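Local coordinates for transposon Tn7 transposition protein tnsA (Escherichia coli, PDB 1T0F), which forms the Tn7 transposase together with TnsB and makes the 5'-strand DNA breaks as a metal-dependent, restriction enzyme-like endonuclease, at residues Tyr51-Gly56 with Asp259-Gln264; Ser78-Arg83 with Asp121-Pro126; Phe86-Ser91 with Arg154-Lys159; Glu170-Val175 with Asn247-Phe252. All blocks are in the same frame, centred on the assembly; numbering follows the deposited sequence.

Contact 1: Tyr51-Gly56 with Asp259-Gln264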
loop_
_atom_site.group_PDB
_atom_site.type_symbol
_atom_site.label_atom_id
_atom_site.label_comp_id
_atom_site.label_asym_id
_atom_site.label_seq_id
_atom_site.Cartn_x
_atom_site.Cartn_y
_atom_site.Cartn_z
ATOM N N TYR A 51 6.038 0.094 -10.194
ATOM C CA TYR A 51 5.562 1.132 -11.097
ATOM C C TYR A 51 4.038 1.196 -11.074
ATOM O O TYR A 51 3.364 0.165 -10.970
ATOM C CB TYR A 51 6.052 0.837 -12.516
ATOM C CG TYR A 51 5.615 1.860 -13.531
ATOM C CD1 TYR A 51 6.209 3.117 -13.580
ATOM C CD2 TYR A 51 4.591 1.576 -14.437
ATOM C CE1 TYR A 51 5.798 4.074 -14.510
ATOM C CE2 TYR A 51 4.172 2.525 -15.369
ATOM C CZ TYR A 51 4.782 3.770 -15.397
ATOM O OH TYR A 51 4.379 4.711 -16.319
ATOM N N SER A 52 3.501 2.410 -11.167
ATOM C CA SER A 52 2.053 2.629 -11.168
ATOM C C SER A 52 1.615 3.301 -12.462
ATOM O O SER A 52 2.218 4.289 -12.872
ATOM C CB SER A 52 1.649 3.533 -10.005
ATOM O OG SER A 52 0.400 4.169 -10.263
ATOM N N HIS A 53 0.569 2.771 -13.098
ATOM C CA HIS A 53 0.068 3.383 -14.328
ATOM C C HIS A 53 -0.694 4.654 -13.971
ATOM O O HIS A 53 -0.728 5.608 -14.751
ATOM C CB HIS A 53 -0.876 2.440 -15.082
ATOM C CG HIS A 53 -0.224 1.188 -15.576
ATOM N ND1 HIS A 53 -0.752 0.434 -16.602
ATOM C CD2 HIS A 53 0.882 0.530 -15.155
ATOM C CE1 HIS A 53 0.000 -0.635 -16.791
ATOM N NE2 HIS A 53 0.998 -0.601 -15.925
ATOM N N LYS A 54 -1.298 4.673 -12.786
ATOM C CA LYS A 54 -2.064 5.835 -12.348
ATOM C C LYS A 54 -1.239 7.074 -12.030
ATOM O O LYS A 54 -1.640 8.185 -12.364
ATOM C CB LYS A 54 -2.925 5.477 -11.136
ATOM C CG LYS A 54 -4.055 4.509 -11.477
ATOM C CD LYS A 54 -4.892 4.170 -10.267
ATOM C CE LYS A 54 -6.079 3.300 -10.658
ATOM N NZ LYS A 54 -7.034 4.016 -11.557
ATOM N N THR A 55 -0.081 6.889 -11.404
ATOM C CA THR A 55 0.747 8.031 -11.031
ATOM C C THR A 55 1.958 8.219 -11.931
ATOM O O THR A 55 2.524 9.308 -11.985
ATOM C CB THR A 55 1.270 7.890 -9.590
ATOM O OG1 THR A 55 2.199 6.802 -9.535
ATOM C CG2 THR A 55 0.117 7.618 -8.620
ATOM N N GLY A 56 2.359 7.160 -12.622
ATOM C CA GLY A 56 3.531 7.238 -13.475
ATOM C C GLY A 56 4.814 7.139 -12.657
ATOM O O GLY A 56 5.910 7.254 -13.207
ATOM N N ASP A 259 -7.547 -8.735 -20.285
ATOM C CA ASP A 259 -7.549 -8.331 -18.876
ATOM C C ASP A 259 -6.231 -7.681 -18.476
ATOM O O ASP A 259 -6.130 -7.071 -17.412
ATOM C CB ASP A 259 -7.792 -9.526 -17.949
ATOM C CG ASP A 259 -9.218 -10.030 -18.000
ATOM O OD1 ASP A 259 -10.147 -9.195 -18.012
ATOM O OD2 ASP A 259 -9.412 -11.263 -18.007
ATOM N N LEU A 260 -5.211 -7.829 -19.308
ATOM C CA LEU A 260 -3.922 -7.234 -18.991
ATOM C C LEU A 260 -3.794 -5.849 -19.592
ATOM O O LEU A 260 -4.161 -5.623 -20.746
ATOM C CB LEU A 260 -2.773 -8.114 -19.495
ATOM C CG LEU A 260 -2.329 -9.246 -18.564
ATOM C CD1 LEU A 260 -3.467 -10.227 -18.337
ATOM C CD2 LEU A 260 -1.134 -9.947 -19.170
ATOM N N CYS A 261 -3.292 -4.918 -18.791
ATOM C CA CYS A 261 -3.081 -3.549 -19.239
ATOM C C CYS A 261 -1.570 -3.371 -19.270
ATOM O O CYS A 261 -0.900 -3.525 -18.245
ATOM C CB CYS A 261 -3.709 -2.558 -18.259
ATOM S SG CYS A 261 -3.501 -0.832 -18.747
ATOM N N ILE A 262 -1.037 -3.068 -20.450
ATOM C CA ILE A 262 0.396 -2.897 -20.619
ATOM C C ILE A 262 0.752 -1.445 -20.855
ATOM O O ILE A 262 0.181 -0.789 -21.724
ATOM C CB ILE A 262 0.916 -3.729 -21.802
ATOM C CG1 ILE A 262 0.633 -5.212 -21.554
ATOM C CG2 ILE A 262 2.406 -3.492 -21.986
ATOM C CD1 ILE A 262 1.158 -6.126 -22.638
ATOM N N SER A 263 1.706 -0.949 -20.076
ATOM C CA SER A 263 2.140 0.437 -20.190
ATOM C C SER A 263 3.231 0.620 -21.243
ATOM O O SER A 263 4.094 -0.243 -21.416
ATOM C CB SER A 263 2.654 0.925 -18.839
ATOM O OG SER A 263 3.722 0.106 -18.396
ATOM N N GLN A 264 3.170 1.746 -21.949
ATOM C CA GLN A 264 4.156 2.093 -22.971
ATOM C C GLN A 264 5.168 2.963 -22.250
ATOM O O GLN A 264 4.889 4.127 -21.981
ATOM C CB GLN A 264 3.537 2.940 -24.084
ATOM C CG GLN A 264 2.370 2.334 -24.827
ATOM C CD GLN A 264 1.818 3.298 -25.867
ATOM O OE1 GLN A 264 2.540 3.737 -26.767
ATOM N NE2 GLN A 264 0.537 3.637 -25.742
#
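Cys-261 meets the rim of the His-53 imidazole twice, once with its backbone and once with its side chain. Its carbonyl O lies near the ring plane, 3.4 Å from His-53 CE1, a carbon of the ring. With SG anti to the backbone N (chi1 -180°), the sulfur reaches the same rim, Cys-261 SG being 3.7 Å from His-53 ND1 in a sulfur-aromatic contact at the edge. Ile-262 points its side chain the other way, as alternation along an extended chain requires. Ser-263 then returns to the histidine and covers one ring face: its CB stands 3.8 Å from the centroid of His-53, 19° off the normal, a CH-pi contact. Ser-263 OG touches Tyr-51 CE2 at 3.9 Å, but its hydrogen bond is with the carbonyl of Phe-243. No hydrogen bond joins the two segments, and the histidine's NE2 has a weak bond to Gly-242 O. With an alanine here instead of His-53, the CH-pi and sulfur contacts would go and a gap would probably open beside Cys-261 and Ser-263. The turn that presents His-53 is braced by an ST motif, in which Thr-55 N donates to Ser-52 OG at 3.0 Å, while Glu-74 of helix 64-75 also binds Ser-52 OG. The contact thus sets the loop between strands 48-51 and 58-61 against the two-stranded antiparallel sheet 244-245/261-262, which, following helices 213-223 and 230-240, is consistent with a winged-helix wing; on the far side Ile-262 packs on helix 198-207.

Contact 2: Ser78-Arg83 with Asp121-Pro126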
loop_
_atom_site.group_PDB
_atom_site.type_symbol
_atom_site.label_atom_id
_atom_site.label_comp_id
_atom_site.label_asym_id
_atom_site.label_seq_id
_atom_site.Cartn_x
_atom_site.Cartn_y
_atom_site.Cartn_z
ATOM N N SER A 78 -11.545 4.160 -10.395
ATOM C CA SER A 78 -11.763 5.506 -9.863
ATOM C C SER A 78 -10.579 6.167 -9.148
ATOM O O SER A 78 -10.577 7.381 -8.954
ATOM C CB SER A 78 -12.958 5.499 -8.912
ATOM O OG SER A 78 -12.668 4.723 -7.762
ATOM N N VAL A 79 -9.586 5.384 -8.745
ATOM C CA VAL A 79 -8.432 5.966 -8.061
ATOM C C VAL A 79 -7.657 6.881 -8.998
ATOM O O VAL A 79 -7.283 6.493 -10.113
ATOM C CB VAL A 79 -7.502 4.866 -7.498
ATOM C CG1 VAL A 79 -6.193 5.470 -6.995
ATOM C CG2 VAL A 79 -8.209 4.149 -6.357
ATOM N N LEU A 80 -7.429 8.109 -8.541
ATOM C CA LEU A 80 -6.710 9.107 -9.324
ATOM C C LEU A 80 -5.252 9.230 -8.888
ATOM O O LEU A 80 -4.348 9.336 -9.722
ATOM C CB LEU A 80 -7.394 10.466 -9.181
ATOM C CG LEU A 80 -6.812 11.634 -9.974
ATOM C CD1 LEU A 80 -6.919 11.363 -11.474
ATOM C CD2 LEU A 80 -7.571 12.902 -9.610
ATOM N N ASP A 81 -5.026 9.230 -7.578
ATOM C CA ASP A 81 -3.668 9.346 -7.054
ATOM C C ASP A 81 -3.501 8.456 -5.829
ATOM O O ASP A 81 -4.459 8.189 -5.103
ATOM C CB ASP A 81 -3.362 10.805 -6.684
ATOM C CG ASP A 81 -1.868 11.063 -6.472
ATOM O OD1 ASP A 81 -1.047 10.161 -6.758
ATOM O OD2 ASP A 81 -1.510 12.181 -6.032
ATOM N N ILE A 82 -2.279 7.980 -5.633
ATOM C CA ILE A 82 -1.938 7.138 -4.493
ATOM C C ILE A 82 -0.653 7.733 -3.934
ATOM O O ILE A 82 0.380 7.718 -4.603
ATOM C CB ILE A 82 -1.664 5.679 -4.915
ATOM C CG1 ILE A 82 -2.954 5.029 -5.434
ATOM C CG2 ILE A 82 -1.117 4.882 -3.719
ATOM C CD1 ILE A 82 -2.730 3.665 -6.088
ATOM N N ARG A 83 -0.733 8.281 -2.727
ATOM C CA ARG A 83 0.430 8.873 -2.080
ATOM C C ARG A 83 0.812 8.036 -0.859
ATOM O O ARG A 83 0.214 8.162 0.203
ATOM C CB ARG A 83 0.119 10.323 -1.691
ATOM C CG ARG A 83 0.186 11.296 -2.895
ATOM C CD ARG A 83 -0.211 12.731 -2.532
ATOM N NE ARG A 83 -1.649 12.888 -2.299
ATOM C CZ ARG A 83 -2.205 13.949 -1.717
ATOM N NH1 ARG A 83 -1.447 14.951 -1.298
ATOM N NH2 ARG A 83 -3.520 14.025 -1.571
ATOM N N ASP A 121 -6.695 9.529 -3.487
ATOM C CA ASP A 121 -7.606 10.484 -4.114
ATOM C C ASP A 121 -8.368 9.730 -5.208
ATOM O O ASP A 121 -7.770 9.000 -5.987
ATOM C CB ASP A 121 -6.827 11.640 -4.748
ATOM C CG ASP A 121 -6.239 12.585 -3.715
ATOM O OD1 ASP A 121 -7.019 13.256 -3.012
ATOM O OD2 ASP A 121 -4.998 12.653 -3.606
ATOM N N CYS A 122 -9.682 9.908 -5.263
ATOM C CA CYS A 122 -10.496 9.234 -6.275
ATOM C C CYS A 122 -11.232 10.267 -7.128
ATOM O O CYS A 122 -11.542 11.366 -6.657
ATOM C CB CYS A 122 -11.504 8.296 -5.607
ATOM S SG CYS A 122 -10.747 6.978 -4.605
ATOM N N LYS A 123 -11.507 9.907 -8.377
ATOM C CA LYS A 123 -12.187 10.799 -9.318
ATOM C C LYS A 123 -13.659 10.971 -8.996
ATOM O O LYS A 123 -14.231 12.044 -9.199
ATOM C CB LYS A 123 -12.045 10.268 -10.745
ATOM C CG LYS A 123 -10.623 10.296 -11.264
ATOM C CD LYS A 123 -10.524 9.744 -12.676
ATOM C CE LYS A 123 -10.934 8.283 -12.733
ATOM N NZ LYS A 123 -10.711 7.710 -14.095
ATOM N N ASP A 124 -14.271 9.899 -8.514
ATOM C CA ASP A 124 -15.679 9.904 -8.145
ATOM C C ASP A 124 -15.900 8.725 -7.219
ATOM O O ASP A 124 -14.940 8.146 -6.715
ATOM C CB ASP A 124 -16.574 9.759 -9.382
ATOM C CG ASP A 124 -16.178 8.583 -10.254
ATOM O OD1 ASP A 124 -15.658 7.586 -9.714
ATOM O OD2 ASP A 124 -16.398 8.654 -11.482
ATOM N N GLY A 125 -17.156 8.358 -7.007
ATOM C CA GLY A 125 -17.434 7.235 -6.133
ATOM C C GLY A 125 -17.702 7.651 -4.696
ATOM O O GLY A 125 -17.769 8.844 -4.392
ATOM N N PRO A 126 -17.842 6.679 -3.781
ATOM C CA PRO A 126 -18.113 6.905 -2.355
ATOM C C PRO A 126 -17.187 7.859 -1.600
ATOM O O PRO A 126 -17.665 8.711 -0.862
ATOM C CB PRO A 126 -18.094 5.492 -1.769
ATOM C CG PRO A 126 -17.177 4.755 -2.683
ATOM C CD PRO A 126 -17.613 5.246 -4.040
HETATM O O HOH W 1 -14.217 5.751 -5.871
HETATM O O HOH W 2 -3.250 13.947 -5.278
HETATM O O HOH W 3 -3.365 10.712 -3.110
#
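Asp-121, with more surface buried here than any other residue of the contact, meets the 78-83 strand through backbone and carboxylate alike. Its carbonyl O accepts from both Leu-80 N (2.7 Å) and Asp-81 N (3.2 Å), the signature of a classic beta bulge in this antiparallel pairing of strands 79-87 and 115-122. Its OD2 takes Arg-83 NH2 at 2.9 Å on the syn lone pair, a salt bridge that the bend of the arginine at chi3 (-73°) makes possible; OD2 lies 28° out of the guanidinium plane. Ser-78 continues the pairing beyond the bulge, its O receiving Lys-123 N at 2.8 Å in a nearly straight bond, and one water links Ser-78 OG to Asp-124 O. Lys-123 lays its aliphatic stem across Leu-80 at about a right angle, CG lying 3.8 Å from Leu-80 CB. A leucine in place of Arg-83 would probably leave the Asp-81 and Asp-121 carboxylates, their OD2 atoms 4.3 Å apart, close together without the nearby positive charge. Asp-81 OD2 also accepts from Gly-29 N, and two waters donate to Asp-121 OD2, one shared with Asp-81 and the other with Arg-83 NE. Charge balance on this face of the endonuclease sheet therefore probably depends on one arginine and ordered water acting together.

Contact 3: Phe86-Ser91 with Arg154-Lys159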
loop_
_atom_site.group_PDB
_atom_site.type_symbol
_atom_site.label_atom_id
_atom_site.label_comp_id
_atom_site.label_asym_id
_atom_site.label_seq_id
_atom_site.Cartn_x
_atom_site.Cartn_y
_atom_site.Cartn_z
ATOM N N PHE A 86 2.668 8.852 3.611
ATOM C CA PHE A 86 2.316 10.263 3.716
ATOM C C PHE A 86 2.566 10.779 5.138
ATOM O O PHE A 86 1.949 10.316 6.099
ATOM C CB PHE A 86 0.847 10.460 3.333
ATOM C CG PHE A 86 0.450 11.898 3.198
ATOM C CD1 PHE A 86 0.786 12.616 2.057
ATOM C CD2 PHE A 86 -0.233 12.542 4.220
ATOM C CE1 PHE A 86 0.445 13.962 1.936
ATOM C CE2 PHE A 86 -0.578 13.891 4.111
ATOM C CZ PHE A 86 -0.236 14.601 2.963
ATOM N N PRO A 87 3.464 11.768 5.278
ATOM C CA PRO A 87 3.807 12.348 6.582
ATOM C C PRO A 87 2.725 13.226 7.198
ATOM O O PRO A 87 2.055 13.981 6.496
ATOM C CB PRO A 87 5.085 13.124 6.270
ATOM C CG PRO A 87 4.765 13.687 4.902
ATOM C CD PRO A 87 4.167 12.475 4.186
ATOM N N LEU A 88 2.560 13.124 8.518
ATOM C CA LEU A 88 1.576 13.910 9.240
ATOM C C LEU A 88 2.329 15.079 9.876
ATOM O O LEU A 88 3.368 14.874 10.503
ATOM C CB LEU A 88 0.912 13.059 10.329
ATOM C CG LEU A 88 0.496 11.632 9.946
ATOM C CD1 LEU A 88 -0.329 11.025 11.077
ATOM C CD2 LEU A 88 -0.317 11.650 8.661
ATOM N N LEU A 89 1.806 16.290 9.709
ATOM C CA LEU A 89 2.441 17.500 10.246
ATOM C C LEU A 89 2.808 17.361 11.720
ATOM O O LEU A 89 1.930 17.254 12.577
ATOM C CB LEU A 89 1.514 18.705 10.084
ATOM C CG LEU A 89 2.150 20.054 10.437
ATOM C CD1 LEU A 89 3.301 20.317 9.473
ATOM C CD2 LEU A 89 1.122 21.172 10.349
ATOM N N PRO A 90 4.113 17.387 12.034
ATOM C CA PRO A 90 4.610 17.260 13.409
ATOM C C PRO A 90 3.944 18.175 14.435
ATOM O O PRO A 90 3.615 17.740 15.538
ATOM C CB PRO A 90 6.104 17.536 13.257
ATOM C CG PRO A 90 6.402 16.982 11.912
ATOM C CD PRO A 90 5.236 17.500 11.088
ATOM N N SER A 91 3.739 19.441 14.086
ATOM C CA SER A 91 3.109 20.359 15.027
ATOM C C SER A 91 1.704 19.884 15.387
ATOM O O SER A 91 1.254 20.066 16.521
ATOM C CB SER A 91 3.071 21.786 14.458
ATOM O OG SER A 91 2.352 21.861 13.240
ATOM N N ARG A 154 -7.012 10.500 15.265
ATOM C CA ARG A 154 -7.383 11.865 15.618
ATOM C C ARG A 154 -6.905 12.876 14.586
ATOM O O ARG A 154 -7.606 13.845 14.289
ATOM C CB ARG A 154 -6.815 12.228 16.997
ATOM C CG ARG A 154 -7.444 11.436 18.123
ATOM C CD ARG A 154 -6.948 11.912 19.485
ATOM N NE ARG A 154 -7.581 11.167 20.569
ATOM C CZ ARG A 154 -8.116 11.730 21.648
ATOM N NH1 ARG A 154 -8.094 13.048 21.790
ATOM N NH2 ARG A 154 -8.684 10.976 22.580
ATOM N N TYR A 155 -5.717 12.645 14.044
ATOM C CA TYR A 155 -5.144 13.534 13.038
ATOM C C TYR A 155 -6.085 13.670 11.845
ATOM O O TYR A 155 -6.479 14.774 11.461
ATOM C CB TYR A 155 -3.806 12.981 12.543
ATOM C CG TYR A 155 -3.106 13.871 11.534
ATOM C CD1 TYR A 155 -2.290 14.925 11.955
ATOM C CD2 TYR A 155 -3.261 13.667 10.161
ATOM C CE1 TYR A 155 -1.645 15.747 11.038
ATOM C CE2 TYR A 155 -2.622 14.491 9.232
ATOM C CZ TYR A 155 -1.812 15.529 9.686
ATOM O OH TYR A 155 -1.151 16.340 8.797
ATOM N N TRP A 156 -6.436 12.540 11.245
ATOM C CA TRP A 156 -7.328 12.583 10.091
ATOM C C TRP A 156 -8.747 13.023 10.450
ATOM O O TRP A 156 -9.429 13.654 9.636
ATOM C CB TRP A 156 -7.317 11.227 9.391
ATOM C CG TRP A 156 -5.992 10.962 8.769
ATOM C CD1 TRP A 156 -5.069 10.043 9.161
ATOM C CD2 TRP A 156 -5.412 11.670 7.667
ATOM N NE1 TRP A 156 -3.945 10.130 8.372
ATOM C CE2 TRP A 156 -4.130 11.123 7.448
ATOM C CE3 TRP A 156 -5.852 12.718 6.845
ATOM C CZ2 TRP A 156 -3.281 11.585 6.443
ATOM C CZ3 TRP A 156 -5.006 13.177 5.846
ATOM C CH2 TRP A 156 -3.734 12.610 5.653
ATOM N N GLN A 157 -9.201 12.708 11.659
ATOM C CA GLN A 157 -10.535 13.145 12.058
ATOM C C GLN A 157 -10.548 14.670 12.059
ATOM O O GLN A 157 -11.520 15.303 11.638
ATOM C CB GLN A 157 -10.891 12.629 13.451
ATOM C CG GLN A 157 -12.125 13.303 14.027
ATOM C CD GLN A 157 -12.481 12.799 15.403
ATOM O OE1 GLN A 157 -12.991 11.690 15.558
ATOM N NE2 GLN A 157 -12.208 13.609 16.417
ATOM N N GLN A 158 -9.449 15.248 12.530
ATOM C CA GLN A 158 -9.277 16.698 12.589
ATOM C C GLN A 158 -9.350 17.283 11.172
ATOM O O GLN A 158 -9.933 18.345 10.961
ATOM C CB GLN A 158 -7.915 17.005 13.213
ATOM C CG GLN A 158 -7.733 18.407 13.749
ATOM C CD GLN A 158 -6.405 18.555 14.476
ATOM O OE1 GLN A 158 -5.364 18.786 13.856
ATOM N NE2 GLN A 158 -6.433 18.395 15.797
ATOM N N LYS A 159 -8.761 16.576 10.209
ATOM C CA LYS A 159 -8.742 17.006 8.807
ATOM C C LYS A 159 -10.047 16.670 8.074
ATOM O O LYS A 159 -10.228 17.037 6.910
ATOM C CB LYS A 159 -7.581 16.336 8.067
ATOM C CG LYS A 159 -6.193 16.653 8.610
ATOM C CD LYS A 159 -5.823 18.101 8.375
ATOM C CE LYS A 159 -4.388 18.371 8.797
ATOM N NZ LYS A 159 -4.160 18.076 10.241
#
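Leu-88 sets its CB over the phenol ring of Tyr-155, 3.8 Å from the ring centroid and only 13° off the normal, a CH-pi contact almost centred on the face. One branch goes further: Leu-88 CD2 touches both aromatics of helix 143-159, at 3.7 Å from Tyr-155 CE2 and from Trp-156 CZ2. Phe-86, two residues earlier on the strand, approaches the indole at its edge, with CE2 3.7 Å from Trp-156 CH2 and the ring planes 39° apart. With CG anti to the backbone N (chi1 -178°), Tyr-155 extends from the helix until its hydroxyl reaches Leu-89 N, which donates to OH at 3.1 Å. Leu-89 is the N-cap residue of helix 90-100, and the tyrosine thus grips the chain just ahead of that helix. Lys-159 NZ sits over the opposite face of the same ring, near its rim, and forms a salt bridge with Asp-92 of helix 90-100; Trp-156 NE1 bonds to Thr-116 OG1. The chemistry is that of a helix packed on the sheet of a PDDEXK nuclease: a largely apolar interface in which a single cross-contact hydrogen bond fixes the tyrosine hydroxyl and satisfies a backbone N-H.

Contact 4: Glu170-Val175 with Asn247-Phe252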
loop_
_atom_site.group_PDB
_atom_site.type_symbol
_atom_site.label_atom_id
_atom_site.label_comp_id
_atom_site.label_asym_id
_atom_site.label_seq_id
_atom_site.Cartn_x
_atom_site.Cartn_y
_atom_site.Cartn_z
ATOM N N GLU A 170 -7.985 -8.498 5.441
ATOM C CA GLU A 170 -8.855 -7.804 4.492
ATOM C C GLU A 170 -8.424 -8.042 3.057
ATOM O O GLU A 170 -9.048 -7.530 2.124
ATOM C CB GLU A 170 -8.872 -6.298 4.762
ATOM C CG GLU A 170 -9.754 -5.892 5.938
ATOM C CD GLU A 170 -9.310 -6.521 7.233
ATOM O OE1 GLU A 170 -8.202 -6.191 7.703
ATOM O OE2 GLU A 170 -10.069 -7.350 7.778
ATOM N N ILE A 171 -7.357 -8.807 2.871
ATOM C CA ILE A 171 -6.890 -9.072 1.520
ATOM C C ILE A 171 -7.733 -10.159 0.892
ATOM O O ILE A 171 -7.865 -11.246 1.446
ATOM C CB ILE A 171 -5.411 -9.506 1.492
ATOM C CG1 ILE A 171 -4.551 -8.421 2.144
ATOM C CG2 ILE A 171 -4.954 -9.706 0.052
ATOM C CD1 ILE A 171 -4.743 -7.054 1.523
ATOM N N ASN A 172 -8.316 -9.845 -0.259
ATOM C CA ASN A 172 -9.138 -10.802 -0.980
ATOM C C ASN A 172 -8.303 -12.063 -1.184
ATOM O O ASN A 172 -7.119 -11.985 -1.507
ATOM C CB ASN A 172 -9.564 -10.206 -2.322
ATOM C CG ASN A 172 -10.355 -11.180 -3.164
ATOM O OD1 ASN A 172 -9.807 -12.143 -3.695
ATOM N ND2 ASN A 172 -11.652 -10.938 -3.283
ATOM N N PRO A 173 -8.910 -13.243 -0.981
ATOM C CA PRO A 173 -8.266 -14.555 -1.119
ATOM C C PRO A 173 -7.604 -14.825 -2.474
ATOM O O PRO A 173 -6.567 -15.480 -2.541
ATOM C CB PRO A 173 -9.408 -15.529 -0.835
ATOM C CG PRO A 173 -10.284 -14.760 0.096
ATOM C CD PRO A 173 -10.309 -13.399 -0.548
ATOM N N VAL A 174 -8.209 -14.335 -3.549
ATOM C CA VAL A 174 -7.646 -14.540 -4.877
ATOM C C VAL A 174 -6.465 -13.593 -5.056
ATOM O O VAL A 174 -5.484 -13.934 -5.707
ATOM C CB VAL A 174 -8.689 -14.273 -5.987
ATOM C CG1 VAL A 174 -8.034 -14.395 -7.352
ATOM C CG2 VAL A 174 -9.839 -15.267 -5.870
ATOM N N VAL A 175 -6.569 -12.400 -4.474
ATOM C CA VAL A 175 -5.490 -11.421 -4.564
ATOM C C VAL A 175 -4.278 -12.012 -3.856
ATOM O O VAL A 175 -3.151 -11.927 -4.341
ATOM C CB VAL A 175 -5.879 -10.091 -3.877
ATOM C CG1 VAL A 175 -4.665 -9.160 -3.793
ATOM C CG2 VAL A 175 -7.002 -9.425 -4.651
ATOM N N ASN A 247 -6.377 -8.335 -13.875
ATOM C CA ASN A 247 -7.521 -8.460 -12.981
ATOM C C ASN A 247 -7.081 -9.320 -11.799
ATOM O O ASN A 247 -7.215 -10.548 -11.824
ATOM C CB ASN A 247 -8.708 -9.117 -13.698
ATOM C CG ASN A 247 -9.957 -9.144 -12.837
ATOM O OD1 ASN A 247 -9.942 -8.674 -11.702
ATOM N ND2 ASN A 247 -11.045 -9.694 -13.374
ATOM N N ILE A 248 -6.550 -8.661 -10.771
ATOM C CA ILE A 248 -6.047 -9.336 -9.580
ATOM C C ILE A 248 -7.114 -10.077 -8.785
ATOM O O ILE A 248 -6.792 -10.903 -7.930
ATOM C CB ILE A 248 -5.346 -8.335 -8.629
ATOM C CG1 ILE A 248 -6.349 -7.291 -8.129
ATOM C CG2 ILE A 248 -4.223 -7.635 -9.360
ATOM C CD1 ILE A 248 -5.837 -6.462 -6.955
ATOM N N TYR A 249 -8.377 -9.777 -9.060
ATOM C CA TYR A 249 -9.469 -10.435 -8.356
ATOM C C TYR A 249 -9.816 -11.770 -9.000
ATOM O O TYR A 249 -10.715 -12.477 -8.559
ATOM C CB TYR A 249 -10.679 -9.507 -8.294
ATOM C CG TYR A 249 -10.498 -8.437 -7.239
ATOM C CD1 TYR A 249 -10.654 -8.735 -5.886
ATOM C CD2 TYR A 249 -10.096 -7.148 -7.587
ATOM C CE1 TYR A 249 -10.410 -7.771 -4.899
ATOM C CE2 TYR A 249 -9.847 -6.185 -6.614
ATOM C CZ TYR A 249 -10.006 -6.502 -5.276
ATOM O OH TYR A 249 -9.767 -5.542 -4.317
ATOM N N LYS A 250 -9.072 -12.108 -10.046
ATOM C CA LYS A 250 -9.250 -13.371 -10.745
ATOM C C LYS A 250 -7.865 -13.996 -10.791
ATOM O O LYS A 250 -6.873 -13.286 -10.943
ATOM C CB LYS A 250 -9.763 -13.122 -12.162
ATOM C CG LYS A 250 -10.015 -14.382 -12.974
ATOM C CD LYS A 250 -10.580 -14.038 -14.344
ATOM C CE LYS A 250 -11.903 -13.295 -14.225
ATOM N NZ LYS A 250 -12.490 -12.976 -15.560
ATOM N N SER A 251 -7.786 -15.313 -10.634
ATOM C CA SER A 251 -6.498 -15.986 -10.690
ATOM C C SER A 251 -5.821 -15.525 -11.975
ATOM O O SER A 251 -6.462 -15.453 -13.027
ATOM C CB SER A 251 -6.692 -17.503 -10.720
ATOM O OG SER A 251 -5.444 -18.174 -10.693
ATOM N N PHE A 252 -4.535 -15.199 -11.896
ATOM C CA PHE A 252 -3.815 -14.739 -13.076
ATOM C C PHE A 252 -3.933 -15.750 -14.216
ATOM O O PHE A 252 -4.159 -15.374 -15.359
ATOM C CB PHE A 252 -2.337 -14.491 -12.734
ATOM C CG PHE A 252 -1.506 -14.027 -13.903
ATOM C CD1 PHE A 252 -0.996 -14.946 -14.822
ATOM C CD2 PHE A 252 -1.253 -12.669 -14.099
ATOM C CE1 PHE A 252 -0.246 -14.520 -15.924
ATOM C CE2 PHE A 252 -0.507 -12.229 -15.196
ATOM C CZ PHE A 252 -0.002 -13.161 -16.113
#
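The amide of Asn-172 stands almost perpendicular to the ring of Tyr-249, 89° between the planes, and meets it at the edge rather than over a face, with ND2 3.6 Å from Tyr-249 CD1. Asn-172 is the N-cap of helix 173-183, and its partner sits on a type I beta turn, Asn-247 to Lys-250, so the contact sets a capped helix start against a tight turn. The amide is held by its oxygen: OD1 accepts from Val-174 N at 2.7 Å and, weakly, from Val-175 N, which fixes its rotation and directs ND2 to the tyrosine. The turn has an asparagine of its own, since Tyr-249 N donates to Asn-247 OD1 in an Asx turn, at 3.3 Å and from well above the carbonyl plane. Val-175 supplies the apolar part. Its CG2, anti to the carbonyl carbon, slides under one face of the Tyr-249 ring, 4.1 Å from the centroid in a CH-pi contact, and also touches Ile-248 CD1 at 3.9 Å. Further along helix 173-183, Asn-178 bonds to the carbonyls of Ile-248 and Lys-250, giving the turn the polar link to the helix that these side chains do not provide. The tyrosine also meets Trp-75 of helix 64-75 edge-to-face, and its side chain is about 5 Å from that of Glu-76, an active-site residue by similarity; an apolar side chain of another protein chain packs on it. Val-174 completes the joint with one methyl pressed against the turn's backbone, CG1 lying 3.4 Å from Ser-251 N.

Contacts 2 and 3 share strand 79-87 of the four-stranded mixed sheet, lie about 20 Å apart between centres, and cross along the chain, since their segments alternate; they pin the nuclease core from both ends of one edge strand. Contact 4 follows in series, bringing helix 173-183 to the loop between strands 244-245 and 261-262. Contact 1 encloses all three. Its centre is about 31 Å from that of contact 3, across the chain's centre. Contacts 1 and 2 touch directly, Lys-54 NZ lying 2.9 Å from Val-79 O in a probable hydrogen bond. Contacts 2 and 3 thus hold the nuclease sheet and its helix together, while contact 1 bridges from the N-terminal part to the small C-terminal sheet.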